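Local coordinates for nucleoprotein (Schmallenberg virus, PDB 4JNG), which encapsidates the viral RNA genome, protecting it from nucleases and forming the helical nucleocapsid that serves as template for transcription and replication, at residues F18-G23 / A148-D153; F155-L160 / T199-A204. All coordinates share one frame; numbering follows the deposited sequence.

In the fold
Along the chain from the N terminus, residues 18-23 come first, where the extended N-terminal region runs into helix 20-31. Contact 1 joins them to the loop 148-153 and closes a span of 124 residues that holds the two-stranded sheet and helices 37-45 to 138-142. Contact 2 begins directly afterwards: the turn 155-158 and the start of helix 158-168 pack on helix 198-209, closing a shorter span of 38 residues, much of it helical. The two loops are in series, neither nested nor crossed, and the centres of the contacts lie about 15 Å apart. They also touch, through a probable hydrogen bond from Phe-157 N to Leu-152 O and through Pro-159 packed against Ala-148 and Glu-149.

Contact 1 of 2, residues F18-G23 / A148-D153; sequences FNPEVG and AEMFLD. With nucleotides of chain A.
Met-150, in the 3-10 segment 148-150, and Phe-151 next to it meet the capped start of helix 20-31, in the orthobunyavirus nucleocapsid fold, right beside the bound RNA. Both side chains meet Pro-20 CB. Met-150 sets its CB 3.8 Å from Pro-20 CB, then runs on to a Met-aromatic contact: SD comes to the edge of the Phe-18 ring, 5.1 Å from its centroid, with the two side chains crossing at about a right angle. Phe-18 holds its CG anti to the backbone N (chi1 178°), which lays one ring face over Pro-20 N. Arg-95, an RNA-binding residue, adds a cation-pi contact to this ring.

Phe-151 meets the same proline carbon with its CE1. Pro-20 O lies at the ring edge, while one face lies against CB of its neighbour Met-150. Glu-21 slides past in the opposite direction, its carboxylate turned 70° from the ring plane and OE2 3.5 Å from Phe-151 CD1 at the ring edge; OE1 forms a salt bridge with Arg-102 of helix 93-110, which also packs on Phe-151.

No hydrogen bond joins the two segments. Asn-19 N-caps the helix, OD1 accepting from Glu-21 N at 3.0 Å, although the donor sits 40° out of the carbonyl plane. The same end of the helix receives uridine U22 of chain A: its base O2 approaches Pro-20 CD, and its O2' donates to Phe-18 O at 2.7 Å.

Contact 2 of 2, residues F155-L160 / T199-A204; sequences FDFYPL and TEIKAA
Ile-201 of helix 198-209 brings its CG1 over the face of the Phe-157 ring. That carbon sits 3.5 Å from the ring centroid and only 10° off the normal, a CH-pi contact in which the methylene is centred over the face. All six ring carbons lie within reach of that one atom. Beyond it CD1 continues the isoleucine ridge over the CE1 side of the ring, at 3.7 Å from Phe-157 CE1, while the other branch, CG2, turns to Leu-160 and stands 4.1 Å from its CD2. The branched side chain thus straddles two partners: a flat aromatic plate and the tip of a leucine.

Phe-157 owes its position to a tight reversal. Residues 155-158 make a type I' beta turn, closed by Tyr-158 N to Phe-155 O, and Phe-157 is the N-cap residue of helix 158-168; with CG anti to its own carbonyl carbon (chi1 -80°), the ring is carried out to helix 198-209. Tyr-185 stacks with this same ring. The contact therefore joins the N-terminal end of one helix to the side of another, within the helical part of the nucleocapsid fold.

A turn further along, small Ala-204 lets the reversal come close. Its CB lies 3.8 Å from Asp-156 O and 4.3 Å from Phe-157 CB, with Tyr-158 CE1 on a further side at 4.2 Å. Tyr-158 starts out away from the helix, but its ring swings back beside Ala-204 and goes on to Ser-207 and Val-208. At the exposed margin, Glu-200 adds its CB near Phe-157 CE2 and then leads its carboxylate away. Arg-223 of the second subunit packs on both Leu-160 and Ile-201.

Contact 1 of 2, residues F18-G23 / A148-D153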
loop_
_atom_site.group_PDB
_atom_site.type_symbol
_atom_site.label_atom_id
_atom_site.label_comp_id
_atom_site.label_asym_id
_atom_site.label_seq_id
_atom_site.Cartn_x
_atom_site.Cartn_y
_atom_site.Cartn_z
ATOM N N PHE B 18 22.867 -24.469 8.048
ATOM C CA PHE B 18 22.788 -24.510 6.591
ATOM C C PHE B 18 24.143 -24.220 5.942
ATOM O O PHE B 18 24.701 -23.138 6.102
ATOM C CB PHE B 18 21.710 -23.539 6.097
ATOM C CG PHE B 18 21.590 -23.476 4.607
ATOM C CD1 PHE B 18 21.198 -24.596 3.883
ATOM C CD2 PHE B 18 21.866 -22.303 3.922
ATOM C CE1 PHE B 18 21.098 -24.547 2.506
ATOM C CE2 PHE B 18 21.755 -22.250 2.541
ATOM C CZ PHE B 18 21.373 -23.369 1.838
ATOM N N ASN B 19 24.670 -25.214 5.222
ATOM C CA ASN B 19 25.878 -25.065 4.435
ATOM C C ASN B 19 25.495 -25.239 2.963
ATOM O O ASN B 19 25.222 -26.360 2.528
ATOM C CB ASN B 19 26.914 -26.109 4.868
ATOM C CG ASN B 19 28.138 -26.148 3.960
ATOM O OD1 ASN B 19 28.212 -25.459 2.938
ATOM N ND2 ASN B 19 29.103 -26.981 4.324
ATOM N N PRO B 20 25.480 -24.131 2.196
ATOM C CA PRO B 20 25.023 -24.121 0.808
ATOM C C PRO B 20 25.729 -25.144 -0.091
ATOM O O PRO B 20 25.115 -25.663 -1.029
ATOM C CB PRO B 20 25.342 -22.704 0.330
ATOM C CG PRO B 20 25.488 -21.876 1.550
ATOM C CD PRO B 20 25.916 -22.795 2.649
ATOM N N GLU B 21 26.997 -25.423 0.205
ATOM C CA GLU B 21 27.782 -26.400 -0.552
ATOM C C GLU B 21 27.199 -27.801 -0.399
ATOM O O GLU B 21 27.112 -28.548 -1.377
ATOM C CB GLU B 21 29.254 -26.385 -0.109
ATOM C CG GLU B 21 29.955 -25.028 -0.229
ATOM C CD GLU B 21 30.143 -24.562 -1.665
ATOM O OE1 GLU B 21 30.052 -25.397 -2.591
ATOM O OE2 GLU B 21 30.391 -23.351 -1.878
ATOM N N VAL B 22 26.785 -28.155 0.815
ATOM C CA VAL B 22 26.150 -29.448 1.062
ATOM C C VAL B 22 24.727 -29.475 0.508
ATOM O O VAL B 22 24.293 -30.496 -0.030
ATOM C CB VAL B 22 26.155 -29.826 2.561
ATOM C CG1 VAL B 22 25.286 -31.049 2.826
ATOM C CG2 VAL B 22 27.580 -30.085 3.020
ATOM N N GLY B 23 24.009 -28.362 0.629
ATOM C CA GLY B 23 22.682 -28.244 0.032
ATOM C C GLY B 23 22.735 -28.412 -1.488
ATOM O O GLY B 23 21.893 -29.093 -2.084
ATOM N N ALA B 148 22.869 -16.674 -5.899
ATOM C CA ALA B 148 24.281 -16.792 -6.271
ATOM C C ALA B 148 25.222 -16.333 -5.149
ATOM O O ALA B 148 26.369 -16.773 -5.086
ATOM C CB ALA B 148 24.566 -16.009 -7.544
ATOM N N GLU B 149 24.730 -15.463 -4.269
ATOM C CA GLU B 149 25.517 -14.991 -3.112
ATOM C C GLU B 149 25.901 -16.100 -2.108
ATOM O O GLU B 149 26.803 -15.923 -1.288
ATOM C CB GLU B 149 24.805 -13.820 -2.413
ATOM C CG GLU B 149 23.623 -14.182 -1.520
ATOM C CD GLU B 149 22.383 -14.646 -2.266
ATOM O OE1 GLU B 149 22.225 -14.386 -3.486
ATOM O OE2 GLU B 149 21.549 -15.285 -1.602
ATOM N N MET B 150 25.222 -17.243 -2.182
ATOM C CA MET B 150 25.625 -18.437 -1.442
ATOM C C MET B 150 26.957 -19.045 -1.931
ATOM O O MET B 150 27.515 -19.916 -1.260
ATOM C CB MET B 150 24.560 -19.528 -1.587
ATOM C CG MET B 150 23.182 -19.207 -1.046
ATOM S SD MET B 150 22.151 -20.693 -1.074
ATOM C CE MET B 150 21.621 -20.792 -2.776
ATOM N N PHE B 151 27.446 -18.619 -3.097
ATOM C CA PHE B 151 28.668 -19.174 -3.675
ATOM C C PHE B 151 29.606 -18.072 -4.160
ATOM O O PHE B 151 29.916 -17.976 -5.347
ATOM C CB PHE B 151 28.312 -20.118 -4.839
ATOM C CG PHE B 151 27.290 -21.158 -4.480
ATOM C CD1 PHE B 151 27.610 -22.184 -3.607
ATOM C CD2 PHE B 151 26.008 -21.102 -5.002
ATOM C CE1 PHE B 151 26.668 -23.137 -3.257
ATOM C CE2 PHE B 151 25.064 -22.054 -4.667
ATOM C CZ PHE B 151 25.394 -23.069 -3.786
ATOM N N LEU B 152 30.068 -17.235 -3.236
ATOM C CA LEU B 152 31.032 -16.185 -3.579
ATOM C C LEU B 152 32.300 -16.749 -4.261
ATOM O O LEU B 152 32.832 -16.132 -5.180
ATOM C CB LEU B 152 31.379 -15.352 -2.332
ATOM C CG LEU B 152 30.587 -14.066 -2.005
ATOM C CD1 LEU B 152 29.366 -13.788 -2.871
ATOM C CD2 LEU B 152 30.197 -14.047 -0.532
ATOM N N ASP B 153 32.752 -17.931 -3.845
ATOM C CA ASP B 153 33.924 -18.578 -4.455
ATOM C C ASP B 153 33.712 -18.909 -5.939
ATOM O O ASP B 153 34.567 -18.606 -6.780
ATOM C CB ASP B 153 34.287 -19.854 -3.677
ATOM C CG ASP B 153 35.496 -20.585 -4.259
ATOM O OD1 ASP B 153 35.397 -21.125 -5.384
ATOM O OD2 ASP B 153 36.542 -20.644 -3.579
ATOM P P U A 22 25.971 -18.163 11.095
ATOM O OP1 U A 22 26.478 -19.364 11.798
ATOM O OP2 U A 22 26.475 -16.814 11.464
ATOM O "O5'" U A 22 26.193 -18.391 9.534
ATOM C "C5'" U A 22 26.109 -17.297 8.611
ATOM C "C4'" U A 22 25.933 -17.822 7.206
ATOM O "O4'" U A 22 26.997 -18.751 6.898
ATOM C "C3'" U A 22 24.624 -18.560 6.936
ATOM O "O3'" U A 22 23.956 -17.867 5.900
ATOM C "C2'" U A 22 25.047 -19.978 6.546
ATOM O "O2'" U A 22 24.273 -20.564 5.515
ATOM C "C1'" U A 22 26.486 -19.768 6.079
ATOM N N1 U A 22 27.330 -20.959 6.241
ATOM C C2 U A 22 28.020 -21.423 5.136
ATOM O O2 U A 22 27.968 -20.882 4.045
ATOM N N3 U A 22 28.783 -22.539 5.362
ATOM C C4 U A 22 28.923 -23.230 6.547
ATOM O O4 U A 22 29.649 -24.224 6.586
ATOM C C5 U A 22 28.179 -22.688 7.642
ATOM C C6 U A 22 27.426 -21.598 7.457
#

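Contact 2 of 2, residues F155-L160 / T199-A204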
loop_
_atom_site.group_PDB
_atom_site.type_symbol
_atom_site.label_atom_id
_atom_site.label_comp_id
_atom_site.label_asym_id
_atom_site.label_seq_id
_atom_site.Cartn_x
_atom_site.Cartn_y
_atom_site.Cartn_z
ATOM N N PHE B 155 31.428 -17.720 -8.021
ATOM C CA PHE B 155 31.086 -16.564 -8.847
ATOM C C PHE B 155 32.054 -15.399 -8.647
ATOM O O PHE B 155 31.715 -14.250 -8.928
ATOM C CB PHE B 155 29.644 -16.116 -8.588
ATOM C CG PHE B 155 28.613 -17.149 -8.962
ATOM C CD1 PHE B 155 28.315 -17.409 -10.297
ATOM C CD2 PHE B 155 27.938 -17.859 -7.982
ATOM C CE1 PHE B 155 27.365 -18.360 -10.644
ATOM C CE2 PHE B 155 26.986 -18.809 -8.318
ATOM C CZ PHE B 155 26.700 -19.063 -9.654
ATOM N N ASP B 156 33.259 -15.710 -8.169
ATOM C CA ASP B 156 34.347 -14.739 -8.083
ATOM C C ASP B 156 33.862 -13.410 -7.511
ATOM O O ASP B 156 34.025 -12.360 -8.132
ATOM C CB ASP B 156 34.975 -14.540 -9.473
ATOM C CG ASP B 156 35.675 -15.788 -9.982
ATOM O OD1 ASP B 156 36.404 -16.438 -9.200
ATOM O OD2 ASP B 156 35.510 -16.114 -11.177
ATOM N N PHE B 157 33.222 -13.491 -6.344
ATOM C CA PHE B 157 32.758 -12.328 -5.571
ATOM C C PHE B 157 31.716 -11.424 -6.241
ATOM O O PHE B 157 31.318 -10.423 -5.654
ATOM C CB PHE B 157 33.955 -11.472 -5.115
ATOM C CG PHE B 157 34.661 -12.009 -3.902
ATOM C CD1 PHE B 157 34.079 -11.907 -2.647
ATOM C CD2 PHE B 157 35.917 -12.598 -4.011
ATOM C CE1 PHE B 157 34.727 -12.395 -1.523
ATOM C CE2 PHE B 157 36.569 -13.086 -2.894
ATOM C CZ PHE B 157 35.973 -12.985 -1.646
ATOM N N TYR B 158 31.247 -11.758 -7.439
ATOM C CA TYR B 158 30.365 -10.838 -8.168
ATOM C C TYR B 158 29.047 -10.504 -7.453
ATOM O O TYR B 158 28.639 -9.346 -7.448
ATOM C CB TYR B 158 30.108 -11.323 -9.603
ATOM C CG TYR B 158 31.257 -10.995 -10.527
ATOM C CD1 TYR B 158 31.637 -9.673 -10.738
ATOM C CD2 TYR B 158 31.984 -11.992 -11.162
ATOM C CE1 TYR B 158 32.697 -9.353 -11.567
ATOM C CE2 TYR B 158 33.047 -11.679 -11.995
ATOM C CZ TYR B 158 33.395 -10.358 -12.194
ATOM O OH TYR B 158 34.445 -10.038 -13.018
ATOM N N PRO B 159 28.377 -11.507 -6.853
ATOM C CA PRO B 159 27.105 -11.211 -6.190
ATOM C C PRO B 159 27.248 -10.215 -5.031
ATOM O O PRO B 159 26.356 -9.407 -4.809
ATOM C CB PRO B 159 26.642 -12.581 -5.675
ATOM C CG PRO B 159 27.345 -13.570 -6.531
ATOM C CD PRO B 159 28.668 -12.951 -6.866
ATOM N N LEU B 160 28.369 -10.285 -4.317
ATOM C CA LEU B 160 28.681 -9.340 -3.246
ATOM C C LEU B 160 28.777 -7.908 -3.745
ATOM O O LEU B 160 28.134 -7.016 -3.194
ATOM C CB LEU B 160 29.995 -9.715 -2.556
ATOM C CG LEU B 160 30.554 -8.672 -1.579
ATOM C CD1 LEU B 160 29.576 -8.378 -0.454
ATOM C CD2 LEU B 160 31.890 -9.144 -1.031
ATOM N N THR B 199 41.735 -7.503 -1.996
ATOM C CA THR B 199 42.313 -7.202 -3.314
ATOM C C THR B 199 41.468 -7.796 -4.445
ATOM O O THR B 199 41.180 -7.118 -5.435
ATOM C CB THR B 199 43.764 -7.732 -3.424
ATOM O OG1 THR B 199 44.564 -7.167 -2.377
ATOM C CG2 THR B 199 44.388 -7.379 -4.770
ATOM N N GLU B 200 41.095 -9.065 -4.293
ATOM C CA GLU B 200 40.168 -9.722 -5.222
ATOM C C GLU B 200 38.830 -8.991 -5.274
ATOM O O GLU B 200 38.270 -8.790 -6.351
ATOM C CB GLU B 200 39.925 -11.189 -4.826
ATOM C CG GLU B 200 40.575 -12.221 -5.741
ATOM C CD GLU B 200 42.061 -12.399 -5.491
ATOM O OE1 GLU B 200 42.735 -11.412 -5.132
ATOM O OE2 GLU B 200 42.558 -13.533 -5.663
ATOM N N ILE B 201 38.326 -8.598 -4.106
ATOM C CA ILE B 201 37.004 -7.981 -4.008
ATOM C C ILE B 201 37.012 -6.613 -4.674
ATOM O O ILE B 201 36.118 -6.302 -5.464
ATOM C CB ILE B 201 36.528 -7.860 -2.543
ATOM C CG1 ILE B 201 36.387 -9.252 -1.919
ATOM C CG2 ILE B 201 35.183 -7.142 -2.466
ATOM C CD1 ILE B 201 36.358 -9.251 -0.406
ATOM N N LYS B 202 38.029 -5.810 -4.365
ATOM C CA LYS B 202 38.177 -4.490 -4.977
ATOM C C LYS B 202 38.326 -4.629 -6.494
ATOM O O LYS B 202 37.788 -3.821 -7.253
ATOM C CB LYS B 202 39.377 -3.732 -4.387
ATOM C CG LYS B 202 39.108 -2.260 -4.100
ATOM C CD LYS B 202 38.601 -1.513 -5.325
ATOM C CE LYS B 202 38.697 -0.006 -5.146
ATOM N NZ LYS B 202 37.851 0.482 -4.024
ATOM N N ALA B 203 39.048 -5.662 -6.927
ATOM C CA ALA B 203 39.188 -5.957 -8.352
ATOM C C ALA B 203 37.823 -6.224 -8.988
ATOM O O ALA B 203 37.447 -5.555 -9.943
ATOM C CB ALA B 203 40.121 -7.138 -8.568
ATOM N N ALA B 204 37.079 -7.184 -8.439
ATOM C CA ALA B 204 35.744 -7.528 -8.954
ATOM C C ALA B 204 34.740 -6.369 -8.831
ATOM O O ALA B 204 33.879 -6.193 -9.702
ATOM C CB ALA B 204 35.206 -8.767 -8.255
#